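Long-range contacts in ZT_dimer domain-containing protein (PDB 6VDA), which probably moves divalent metal cations such as zinc across the membrane as a cation diffusion facilitator, this chain being its zinc-binding C-terminal domain: residues 42-48 against 79-85; 10-14 against 71-75. All blocks are in the same frame, centred on the assembly; numbering follows the deposited sequence.

Contact 1: residues 42-48 against 79-85; sequences IEMDIEV and TIHVEPL. With ZN (zinc ion), chain B; SO4 (sulfate ion), chain D; SO4 (sulfate ion), chain C.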
loop_
_atom_site.group_PDB
_atom_site.type_symbol
_atom_site.label_atom_id
_atom_site.label_comp_id
_atom_site.label_asym_id
_atom_site.label_seq_id
_atom_site.Cartn_x
_atom_site.Cartn_y
_atom_site.Cartn_z
ATOM N N ILE A 42 -3.925 5.793 -11.088
ATOM C CA ILE A 42 -2.549 5.238 -11.230
ATOM C C ILE A 42 -2.136 4.558 -9.929
ATOM O O ILE A 42 -2.266 5.173 -8.853
ATOM C CB ILE A 42 -1.541 6.329 -11.627
ATOM C CG1 ILE A 42 -1.921 6.964 -12.963
ATOM C CG2 ILE A 42 -0.127 5.762 -11.647
ATOM C CD1 ILE A 42 -1.197 8.248 -13.229
ATOM N N GLU A 43 -1.611 3.344 -10.062
ATOM C CA GLU A 43 -1.079 2.532 -8.946
ATOM C C GLU A 43 0.321 2.053 -9.335
ATOM O O GLU A 43 0.552 1.818 -10.535
ATOM C CB GLU A 43 -2.064 1.401 -8.680
ATOM C CG GLU A 43 -1.540 0.312 -7.776
ATOM C CD GLU A 43 -2.647 -0.639 -7.363
ATOM O OE1 GLU A 43 -2.853 -0.800 -6.147
ATOM O OE2 GLU A 43 -3.321 -1.187 -8.266
ATOM N N MET A 44 1.234 1.947 -8.371
ATOM C CA MET A 44 2.622 1.507 -8.646
ATOM C C MET A 44 3.283 0.998 -7.362
ATOM O O MET A 44 2.834 1.364 -6.260
ATOM C CB MET A 44 3.443 2.657 -9.239
ATOM C CG MET A 44 3.728 3.799 -8.277
ATOM S SD MET A 44 4.541 5.197 -9.107
ATOM C CE MET A 44 3.154 5.960 -9.943
ATOM N N ASP A 45 4.311 0.167 -7.518
ATOM C CA ASP A 45 5.274 -0.172 -6.442
ATOM C C ASP A 45 6.548 0.621 -6.714
ATOM O O ASP A 45 6.906 0.734 -7.893
ATOM C CB ASP A 45 5.566 -1.671 -6.401
ATOM C CG ASP A 45 4.361 -2.506 -6.010
ATOM O OD1 ASP A 45 3.287 -1.919 -5.849
ATOM O OD2 ASP A 45 4.516 -3.732 -5.861
ATOM N N ILE A 46 7.174 1.173 -5.674
ATOM C CA ILE A 46 8.563 1.711 -5.753
ATOM C C ILE A 46 9.404 0.996 -4.698
ATOM O O ILE A 46 8.837 0.510 -3.709
ATOM C CB ILE A 46 8.603 3.248 -5.593
ATOM C CG1 ILE A 46 8.097 3.700 -4.221
ATOM C CG2 ILE A 46 7.854 3.926 -6.731
ATOM C CD1 ILE A 46 8.419 5.136 -3.895
ATOM N N GLU A 47 10.717 0.978 -4.900
ATOM C CA GLU A 47 11.705 0.501 -3.906
ATOM C C GLU A 47 12.504 1.695 -3.369
ATOM O O GLU A 47 12.837 2.612 -4.153
ATOM C CB GLU A 47 12.590 -0.559 -4.552
ATOM C CG GLU A 47 11.840 -1.837 -4.840
ATOM C CD GLU A 47 12.672 -2.908 -5.514
ATOM O OE1 GLU A 47 13.851 -3.058 -5.145
ATOM O OE2 GLU A 47 12.139 -3.578 -6.406
ATOM N N VAL A 48 12.787 1.685 -2.066
ATOM C CA VAL A 48 13.662 2.693 -1.400
ATOM C C VAL A 48 14.655 1.956 -0.506
ATOM O O VAL A 48 14.406 0.789 -0.133
ATOM C CB VAL A 48 12.847 3.734 -0.611
ATOM C CG1 VAL A 48 11.795 4.387 -1.498
ATOM C CG2 VAL A 48 12.212 3.150 0.645
ATOM N N THR A 79 -1.811 5.962 -6.077
ATOM C CA THR A 79 -1.455 5.165 -4.875
ATOM C C THR A 79 -0.114 4.473 -5.142
ATOM O O THR A 79 0.034 3.841 -6.223
ATOM C CB THR A 79 -2.562 4.172 -4.497
ATOM O OG1 THR A 79 -2.647 3.188 -5.526
ATOM C CG2 THR A 79 -3.910 4.832 -4.310
ATOM N N ILE A 80 0.805 4.597 -4.178
ATOM C CA ILE A 80 2.221 4.151 -4.270
ATOM C C ILE A 80 2.513 3.224 -3.095
ATOM O O ILE A 80 2.460 3.695 -1.960
ATOM C CB ILE A 80 3.166 5.364 -4.267
ATOM C CG1 ILE A 80 2.772 6.376 -5.344
ATOM C CG2 ILE A 80 4.611 4.914 -4.411
ATOM C CD1 ILE A 80 3.504 7.687 -5.241
ATOM N N HIS A 81 2.842 1.968 -3.380
ATOM C CA HIS A 81 3.317 0.965 -2.395
ATOM C C HIS A 81 4.841 1.082 -2.286
ATOM O O HIS A 81 5.505 1.233 -3.340
ATOM C CB HIS A 81 2.800 -0.416 -2.802
ATOM C CG HIS A 81 1.333 -0.403 -3.079
ATOM N ND1 HIS A 81 0.815 -0.606 -4.351
ATOM C CD2 HIS A 81 0.277 -0.145 -2.272
ATOM C CE1 HIS A 81 -0.498 -0.517 -4.304
ATOM N NE2 HIS A 81 -0.854 -0.229 -3.038
ATOM N N VAL A 82 5.372 1.085 -1.062
ATOM C CA VAL A 82 6.835 1.247 -0.800
ATOM C C VAL A 82 7.410 -0.094 -0.332
ATOM O O VAL A 82 6.816 -0.711 0.568
ATOM C CB VAL A 82 7.098 2.376 0.211
ATOM C CG1 VAL A 82 8.529 2.353 0.720
ATOM C CG2 VAL A 82 6.754 3.737 -0.384
ATOM N N GLU A 83 8.517 -0.526 -0.943
ATOM C CA GLU A 83 9.221 -1.788 -0.608
ATOM C C GLU A 83 10.699 -1.503 -0.383
ATOM O O GLU A 83 11.231 -0.511 -0.886
ATOM C CB GLU A 83 9.110 -2.808 -1.739
ATOM C CG GLU A 83 7.697 -3.066 -2.217
ATOM C CD GLU A 83 7.662 -3.862 -3.508
ATOM O OE1 GLU A 83 8.695 -4.453 -3.858
ATOM O OE2 GLU A 83 6.605 -3.891 -4.162
ATOM N N PRO A 84 11.409 -2.391 0.346
ATOM C CA PRO A 84 12.867 -2.354 0.406
ATOM C C PRO A 84 13.522 -2.685 -0.943
ATOM O O PRO A 84 12.957 -3.466 -1.697
ATOM C CB PRO A 84 13.249 -3.449 1.416
ATOM C CG PRO A 84 11.958 -3.776 2.142
ATOM C CD PRO A 84 10.849 -3.489 1.149
ATOM N N LEU A 85 14.704 -2.113 -1.192
ATOM C CA LEU A 85 15.578 -2.471 -2.339
ATOM C C LEU A 85 15.734 -3.991 -2.377
ATOM O O LEU A 85 16.218 -4.555 -1.367
ATOM C CB LEU A 85 16.951 -1.807 -2.182
ATOM C CG LEU A 85 17.000 -0.297 -2.405
ATOM C CD1 LEU A 85 18.434 0.203 -2.366
ATOM C CD2 LEU A 85 16.345 0.086 -3.724
HETATM ZN ZN ZN B . 6.470 -4.694 -5.614
HETATM S S SO4 D . 2.744 0.300 1.361
HETATM O O1 SO4 D . 1.574 0.991 0.882
HETATM O O2 SO4 D . 2.549 -0.082 2.733
HETATM O O3 SO4 D . 2.960 -0.875 0.561
HETATM O O4 SO4 D . 3.889 1.162 1.261
HETATM S S SO4 C . 2.139 1.152 1.888
HETATM O O1 SO4 C . 1.634 -0.037 1.252
HETATM O O2 SO4 C . 3.124 1.770 1.042
HETATM O O3 SO4 C . 1.053 2.068 2.110
HETATM O O4 SO4 C . 2.738 0.809 3.148
#
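His81 sits between Met44 and Ile46 of the parallel partner strand: His81 N donates to Met44 O at 2.9 Å, nearly straight at 170°, and His81 O accepts from Ile46 N. Met44 N bonds Thr79 O and Glu83 N bonds Ile46 O, so Met44 and Ile46 use both N and O here. Thr79 N to Ile42 O and Val48 N to Glu83 O extend the pattern, which ends in a weak bond from Leu85 N to Val48 O. Glu43, Asp45 and Glu47 turn their backbones to Arg32, His29 and His26. These are the parallel strands of a beta-alpha-beta crossover through helix 54-71.

On the polar face, Asp45 CG stands anti to its carbonyl carbon (chi1 -66°), leading the carboxylate to both His81 and zinc. Asp45 OD1 accepts from His81 ND1 at 3.2 Å; the bond is bent (140°), with OD1 close to the ring plane but the carboxylate almost perpendicular to it. Asp45 OD2 binds zinc at 2.2 Å, and Glu83 OE2, His29 and Glu89 complete the site. Glu43 OE2 is satisfied by Arg34, and Glu47 OE1 by Gly86 N.

The other face is apolar: Ile46 CG1 lies 3.7 Å from Ile80 CG2, and helix 54-71 covers Ile80 and Val82. Val82 N donates to a sulfate, modelled in two overlapping positions and probably from the crystallisation liquor, which also meets Val82 N of the second subunit. Through Asp45 and Glu83 the metal ties adjacent strands together, probably offsetting much of the carboxylates' charge, and the His81 bond probably helps fix the Asp45 carboxylate's rotation.

Contact 2: residues 10-14 against 71-75; sequences DMYDD and RRDDI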
loop_
_atom_site.group_PDB
_atom_site.type_symbol
_atom_site.label_atom_id
_atom_site.label_comp_id
_atom_site.label_asym_id
_atom_site.label_seq_id
_atom_site.Cartn_x
_atom_site.Cartn_y
_atom_site.Cartn_z
ATOM N N ASP A 10 1.836 7.423 -24.049
ATOM C CA ASP A 10 2.042 8.833 -23.643
ATOM C C ASP A 10 1.975 8.886 -22.107
ATOM O O ASP A 10 2.871 9.475 -21.490
ATOM C CB ASP A 10 1.035 9.791 -24.290
ATOM C CG ASP A 10 1.653 11.152 -24.589
ATOM O OD1 ASP A 10 2.580 11.201 -25.437
ATOM O OD2 ASP A 10 1.250 12.154 -23.896
ATOM N N MET A 11 0.971 8.228 -21.521
ATOM C CA MET A 11 0.692 8.266 -20.058
ATOM C C MET A 11 1.829 7.593 -19.274
ATOM O O MET A 11 2.313 8.228 -18.309
ATOM C CB MET A 11 -0.630 7.573 -19.714
ATOM C CG MET A 11 -0.865 7.432 -18.213
ATOM S SD MET A 11 -0.888 9.014 -17.337
ATOM C CE MET A 11 -2.602 9.469 -17.603
ATOM N N TYR A 12 2.219 6.359 -19.636
ATOM C CA TYR A 12 3.328 5.621 -18.965
ATOM C C TYR A 12 4.590 6.478 -19.062
ATOM O O TYR A 12 5.323 6.544 -18.068
ATOM C CB TYR A 12 3.542 4.208 -19.529
ATOM C CG TYR A 12 2.558 3.179 -19.032
ATOM C CD1 TYR A 12 2.469 2.865 -17.686
ATOM C CD2 TYR A 12 1.701 2.523 -19.900
ATOM C CE1 TYR A 12 1.557 1.933 -17.215
ATOM C CE2 TYR A 12 0.782 1.586 -19.447
ATOM C CZ TYR A 12 0.714 1.283 -18.098
ATOM O OH TYR A 12 -0.187 0.362 -17.637
ATOM N N ASP A 13 4.797 7.147 -20.203
ATOM C CA ASP A 13 5.978 8.017 -20.459
ATOM C C ASP A 13 5.990 9.131 -19.409
ATOM O O ASP A 13 7.033 9.301 -18.765
ATOM C CB ASP A 13 6.002 8.545 -21.901
ATOM C CG ASP A 13 6.445 7.525 -22.943
ATOM O OD1 ASP A 13 7.118 6.549 -22.570
ATOM O OD2 ASP A 13 6.124 7.717 -24.132
ATOM N N ASP A 14 4.859 9.815 -19.203
ATOM C CA ASP A 14 4.720 10.960 -18.257
ATOM C C ASP A 14 4.924 10.488 -16.807
ATOM O O ASP A 14 5.565 11.222 -16.038
ATOM C CB ASP A 14 3.374 11.672 -18.441
ATOM C CG ASP A 14 3.214 12.311 -19.813
ATOM O OD1 ASP A 14 4.035 12.005 -20.705
ATOM O OD2 ASP A 14 2.274 13.109 -19.987
ATOM N N ARG A 71 1.350 17.311 -13.293
ATOM C CA ARG A 71 1.886 16.997 -14.648
ATOM C C ARG A 71 0.729 16.787 -15.628
ATOM O O ARG A 71 0.763 17.383 -16.724
ATOM C CB ARG A 71 2.762 15.742 -14.592
ATOM C CG ARG A 71 3.226 15.225 -15.945
ATOM C CD ARG A 71 4.589 15.755 -16.334
ATOM N NE ARG A 71 5.121 15.048 -17.491
ATOM C CZ ARG A 71 6.388 15.096 -17.896
ATOM N NH1 ARG A 71 7.276 15.822 -17.238
ATOM N NH2 ARG A 71 6.765 14.415 -18.964
ATOM N N ARG A 72 -0.229 15.935 -15.254
ATOM C CA ARG A 72 -1.414 15.570 -16.070
ATOM C C ARG A 72 -2.676 16.008 -15.324
ATOM O O ARG A 72 -2.846 15.578 -14.174
ATOM C CB ARG A 72 -1.446 14.057 -16.305
ATOM C CG ARG A 72 -0.246 13.501 -17.060
ATOM C CD ARG A 72 -0.456 13.517 -18.559
ATOM N NE ARG A 72 -1.470 12.541 -18.988
ATOM C CZ ARG A 72 -1.640 12.119 -20.262
ATOM N NH1 ARG A 72 -2.600 11.264 -20.558
ATOM N NH2 ARG A 72 -0.783 12.475 -21.204
ATOM N N ASP A 73 -3.535 16.802 -15.965
ATOM C CA ASP A 73 -4.812 17.281 -15.375
ATOM C C ASP A 73 -5.890 16.189 -15.490
ATOM O O ASP A 73 -7.021 16.453 -15.043
ATOM C CB ASP A 73 -5.262 18.600 -16.013
ATOM C CG ASP A 73 -5.494 18.531 -17.515
ATOM O OD1 ASP A 73 -4.501 18.608 -18.270
ATOM O OD2 ASP A 73 -6.666 18.398 -17.915
ATOM N N ASP A 74 -5.562 15.014 -16.042
ATOM C CA ASP A 74 -6.523 13.897 -16.267
ATOM C C ASP A 74 -6.221 12.713 -15.335
ATOM O O ASP A 74 -6.901 11.684 -15.476
ATOM C CB ASP A 74 -6.545 13.466 -17.737
ATOM C CG ASP A 74 -5.203 13.019 -18.282
ATOM O OD1 ASP A 74 -4.188 13.253 -17.604
ATOM O OD2 ASP A 74 -5.184 12.442 -19.382
ATOM N N ILE A 75 -5.260 12.847 -14.411
ATOM C CA ILE A 75 -5.012 11.859 -13.318
ATOM C C ILE A 75 -5.843 12.277 -12.102
ATOM O O ILE A 75 -5.631 13.392 -11.602
ATOM C CB ILE A 75 -3.514 11.748 -12.970
ATOM C CG1 ILE A 75 -2.687 11.265 -14.163
ATOM C CG2 ILE A 75 -3.310 10.857 -11.753
ATOM C CD1 ILE A 75 -1.193 11.397 -13.963
#
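Helix 6-19, in its segment 10-14, faces the type I turn Arg72-Ile75 that follows helix 54-71, the nearest backbones being Asp14 and Arg71 with CA atoms 7.6 Å apart. Side chains therefore bridge the gap, chiefly that of Arg72. Its chain bends at chi2 (-89°) and again at chi3 (-70°), which folds the guanidinium in between the helix and Asp74. Arg72 NH2 meets two carboxylates: Asp10 OD2 at 3.4 Å, near the guanidinium plane, and Asp14 OD2, also at 3.4 Å, through a weak hydrogen bond with the two planes turned 80° apart. Within the turn, Arg72 NH1 makes a salt bridge to Asp74 OD2 at 3.1 Å, and NE adds a weak bond to Asp74 OD1. Three acids thus share one cation. An alanine in place of Arg72 is likely to leave Asp10, Asp14 and Asp74 without their shared positive charge, and to weaken the tie between turn and helix. Next to the network, the Met11 chain bends back so that its CE lies 3.5 Å from Arg72 NH1 and 3.9 Å from Ile75 CG1. The guanidinium of Arg71 instead has Asp14 O over one face. Met11 continues inward onto Tyr40 and Ile33, Ile75 packs on Ile42, and Arg71 rests on Ala17 and Val18; in this way the contact joins helix 6-19 to the connection between helix 54-71 and strand 75-84, near the start of that strand, where Asp74 has a backbone hydrogen bond with Tyr40.

Contacts 1 and 2 lie on opposite sides of the chain's centre, their own centres about 18 Å apart, yet Ile42 packs on both Ile75 and Met11 (Ile42 CD1 to Met11 SD 4.2 Å) and so joins them through the apolar interior. Strand 75-84 serves both: its start closes the turn of contact 2, and its later part pairs in contact 1. Contact 1 pairs two strands of the beta-alpha-beta unit 39-48, 54-71, 75-84 through backbone bonds, while contact 2 fastens helix 6-19 to its helix-to-strand turn through side chains. More of contact 1 is buried: eight of 14 touching residues, against two of seven. Each gathers acids, around zinc in contact 1 and around an arginine in contact 2.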